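Local coordinates for PHD finger protein 14 (Danio rerio, PDB 7D86) that reads histone H3 through its PZP domain, preferring the unmodified form, and represses PDGFRA expression in regulating mesenchymal cell proliferation, at residues L77-D82 with F156-C161. Sequence-based numbering, arbitrary orientation.
Sequences LCPSQD and FFHVTC. With ZN (zinc ion), chain D; ZN (zinc ion), chain C.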
ATOM      1  N   LEU A  77       0.493   4.092   9.833  1.00 28.91           N
ATOM      2  CA  LEU A  77      -0.325   2.890   9.907  1.00 32.87           C
ATOM      3  C   LEU A  77       0.468   1.599   9.824  1.00 32.31           C
ATOM      4  O   LEU A  77      -0.133   0.522   9.934  1.00 33.98           O
ATOM      5  CB  LEU A  77      -1.378   2.894   8.789  1.00 27.48           C
ATOM      6  CG  LEU A  77      -2.287   4.117   8.662  1.00 33.67           C
ATOM      7  CD1 LEU A  77      -3.136   3.975   7.400  1.00 28.78           C
ATOM      8  CD2 LEU A  77      -3.181   4.286   9.894  1.00 39.41           C
ATOM      9  N   CYS A  78       1.781   1.661   9.628  1.00 28.03           N
ATOM     10  CA  CYS A  78       2.587   0.463   9.449  1.00 32.28           C
ATOM     11  C   CYS A  78       4.051   0.826   9.668  1.00 35.90           C
ATOM     12  O   CYS A  78       4.410   2.014   9.629  1.00 35.76           O
ATOM     13  CB  CYS A  78       2.391  -0.139   8.045  1.00 32.55           C
ATOM     14  SG  CYS A  78       3.415   0.682   6.798  1.00 33.66           S
ATOM     15  N   PRO A  79       4.918  -0.159   9.908  1.00 32.28           N
ATOM     16  CA  PRO A  79       6.330   0.139  10.179  1.00 35.12           C
ATOM     17  C   PRO A  79       7.223   0.258   8.953  1.00 35.23           C
ATOM     18  O   PRO A  79       8.396   0.629   9.105  1.00 38.19           O
ATOM     19  CB  PRO A  79       6.768  -1.052  11.043  1.00 36.39           C
ATOM     20  CG  PRO A  79       5.926  -2.182  10.560  1.00 37.38           C
ATOM     21  CD  PRO A  79       4.579  -1.564  10.228  1.00 33.37           C
ATOM     22  N   SER A  80       6.717  -0.028   7.759  1.00 34.20           N
ATOM     23  CA  SER A  80       7.547   0.021   6.563  1.00 35.22           C
ATOM     24  C   SER A  80       7.911   1.455   6.208  1.00 35.88           C
ATOM     25  O   SER A  80       7.073   2.356   6.263  1.00 34.86           O
ATOM     26  CB  SER A  80       6.822  -0.625   5.388  1.00 41.18           C
ATOM     27  OG  SER A  80       7.522  -0.395   4.178  1.00 43.52           O
ATOM     28  N   GLN A  81       9.170   1.664   5.833  1.00 37.95           N
ATOM     29  CA  GLN A  81       9.592   2.949   5.294  1.00 42.51           C
ATOM     30  C   GLN A  81       9.838   2.896   3.795  1.00 43.36           C
ATOM     31  O   GLN A  81      10.264   3.895   3.211  1.00 48.46           O
ATOM     32  CB  GLN A  81      10.834   3.451   6.032  1.00 42.34           C
ATOM     33  CG  GLN A  81      10.529   3.821   7.477  1.00 50.30           C
ATOM     34  CD  GLN A  81      11.752   4.253   8.252  1.00 63.33           C
ATOM     35  OE1 GLN A  81      12.870   4.231   7.736  1.00 71.33           O
ATOM     36  NE2 GLN A  81      11.547   4.651   9.503  1.00 68.29           N
ATOM     37  N   ASP A  82       9.558   1.766   3.157  1.00 42.67           N
ATOM     38  CA  ASP A  82       9.602   1.678   1.709  1.00 49.79           C
ATOM     39  C   ASP A  82       8.258   2.099   1.112  1.00 48.34           C
ATOM     40  O   ASP A  82       7.305   2.440   1.821  1.00 45.77           O
ATOM     41  CB  ASP A  82       9.983   0.263   1.286  1.00 57.26           C
ATOM     42  CG  ASP A  82      11.322  -0.168   1.850  1.00 66.93           C
ATOM     43  OD1 ASP A  82      12.252   0.663   1.878  1.00 70.01           O
ATOM     44  OD2 ASP A  82      11.444  -1.336   2.276  1.00 72.53           O
ATOM     45  N   PHE A 156      -4.327 -11.299  11.219  1.00 30.82           N
ATOM     46  CA  PHE A 156      -4.063  -9.865  11.153  1.00 29.99           C
ATOM     47  C   PHE A 156      -2.643  -9.576  10.679  1.00 29.36           C
ATOM     48  O   PHE A 156      -1.694 -10.281  11.040  1.00 27.94           O
ATOM     49  CB  PHE A 156      -4.291  -9.205  12.512  1.00 30.89           C
ATOM     50  CG  PHE A 156      -5.694  -9.339  13.007  1.00 37.24           C
ATOM     51  CD1 PHE A 156      -6.727  -8.644  12.399  1.00 44.34           C
ATOM     52  CD2 PHE A 156      -5.989 -10.173  14.068  1.00 40.42           C
ATOM     53  CE1 PHE A 156      -8.040  -8.781  12.847  1.00 45.35           C
ATOM     54  CE2 PHE A 156      -7.293 -10.307  14.518  1.00 45.01           C
ATOM     55  CZ  PHE A 156      -8.318  -9.610  13.903  1.00 43.34           C
ATOM     56  N   PHE A 157      -2.504  -8.507   9.897  1.00 29.40           N
ATOM     57  CA  PHE A 157      -1.200  -8.099   9.393  1.00 24.87           C
ATOM     58  C   PHE A 157      -1.258  -6.651   8.926  1.00 23.41           C
ATOM     59  O   PHE A 157      -2.314  -6.149   8.540  1.00 23.67           O
ATOM     60  CB  PHE A 157      -0.727  -9.001   8.242  1.00 25.93           C
ATOM     61  CG  PHE A 157      -1.849  -9.618   7.447  1.00 28.05           C
ATOM     62  CD1 PHE A 157      -2.645  -8.841   6.623  1.00 28.16           C
ATOM     63  CD2 PHE A 157      -2.088 -10.985   7.512  1.00 31.28           C
ATOM     64  CE1 PHE A 157      -3.687  -9.416   5.889  1.00 34.11           C
ATOM     65  CE2 PHE A 157      -3.121 -11.563   6.776  1.00 29.06           C
ATOM     66  CZ  PHE A 157      -3.914 -10.774   5.963  1.00 30.31           C
ATOM     67  N   HIS A 158      -0.103  -5.986   8.965  1.00 25.60           N
ATOM     68  CA  HIS A 158      -0.004  -4.671   8.349  1.00 22.50           C
ATOM     69  C   HIS A 158      -0.234  -4.794   6.853  1.00 24.89           C
ATOM     70  O   HIS A 158       0.068  -5.823   6.243  1.00 26.87           O
ATOM     71  CB  HIS A 158       1.383  -4.058   8.586  1.00 25.21           C
ATOM     72  CG  HIS A 158       1.693  -3.789  10.020  1.00 27.49           C
ATOM     73  ND1 HIS A 158       2.697  -4.445  10.700  1.00 30.23           N
ATOM     74  CD2 HIS A 158       1.134  -2.928  10.903  1.00 27.08           C
ATOM     75  CE1 HIS A 158       2.741  -4.001  11.942  1.00 26.74           C
ATOM     76  NE2 HIS A 158       1.804  -3.080  12.091  1.00 31.26           N
ATOM     77  N   VAL A 159      -0.740  -3.715   6.250  1.00 23.84           N
ATOM     78  CA  VAL A 159      -1.003  -3.726   4.813  1.00 23.96           C
ATOM     79  C   VAL A 159       0.282  -3.976   4.035  1.00 25.96           C
ATOM     80  O   VAL A 159       0.299  -4.747   3.071  1.00 26.75           O
ATOM     81  CB  VAL A 159      -1.675  -2.415   4.372  1.00 26.57           C
ATOM     82  CG1 VAL A 159      -1.856  -2.405   2.854  1.00 24.53           C
ATOM     83  CG2 VAL A 159      -3.009  -2.242   5.091  1.00 24.16           C
ATOM     84  N   THR A 160       1.378  -3.322   4.434  1.00 26.32           N
ATOM     85  CA  THR A 160       2.629  -3.469   3.696  1.00 28.60           C
ATOM     86  C   THR A 160       3.300  -4.809   3.965  1.00 28.62           C
ATOM     87  O   THR A 160       4.017  -5.324   3.097  1.00 28.25           O
ATOM     88  CB  THR A 160       3.581  -2.321   4.031  1.00 29.11           C
ATOM     89  OG1 THR A 160       3.651  -2.148   5.453  1.00 29.34           O
ATOM     90  CG2 THR A 160       3.082  -1.025   3.394  1.00 31.51           C
ATOM     91  N   CYS A 161       3.088  -5.381   5.152  1.00 26.81           N
ATOM     92  CA  CYS A 161       3.577  -6.728   5.414  1.00 29.69           C
ATOM     93  C   CYS A 161       2.840  -7.742   4.551  1.00 30.75           C
ATOM     94  O   CYS A 161       3.456  -8.648   3.977  1.00 30.40           O
ATOM     95  CB  CYS A 161       3.436  -7.057   6.903  1.00 31.18           C
ATOM     96  SG  CYS A 161       4.562  -6.114   8.003  1.00 32.14           S
TER
HETATM   97 ZN    ZN D 503       3.810  -6.138  10.191  1.00 34.37          ZN
HETATM   98 ZN    ZN C 502       1.984   2.085   5.752  1.00 32.58          ZN
HETATM   99  O   HOH W   1      -0.973  -1.276   7.590  1.00 31.46           O
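Pro79 and His158 meet as an aliphatic ring against an imidazole, and their meeting illustrates how two zinc fingers can be packed together through a zinc ligand of one and the residue next to a ligand of the other. Pro79 CD lies 3.4 Å from the centroid of the His158 ring, only 8° off the ring normal, a CH-pi contact over one face. Followed outward, the histidine shows what holds that face in place. His158 CB comes within 4.1 Å of Cys78 CB; CG turns away from its own carbonyl carbon (chi1 -64°), which turns one ring face to Pro79. His158 ND1 binds a zinc ion at 2.1 Å, in the site that Cys161 shares with Cys131 and Cys134 of the second PHD finger. CD2 passes obliquely by the carbonyl O of Leu77, ND1 and CE1 are equally near Pro79 CD, and NE2 is hydrogen-bonded to the carbonyl O of Thr142. Metal on one nitrogen and the hydrogen bond on the other fix the ring's rotation.

One residue before Pro79, Cys78 SG binds the zinc of the C2HC pre-PHD finger at 2.3 Å, alongside Cys75, His95 and Cys98. The same Cys78 SG lies 3.1 Å from Thr160 OG1, while Thr160 CG2 packs beside it and Ser80 CB touches Thr160 OG1 at 3.5 Å. Ser80 N adds a weak hydrogen bond to Cys78 SG. No direct hydrogen bond joins the two segments; instead one water donates to Leu77 O and accepts from Val159 N at 2.8 Å, linking the loop to the first turn of helix 159-164. Residues ligating two different zinc ions thus pack directly on one another, which suggests that metal coordination, by setting the ligands' orientations, also helps to order the junction between the fingers of this H3-binding module.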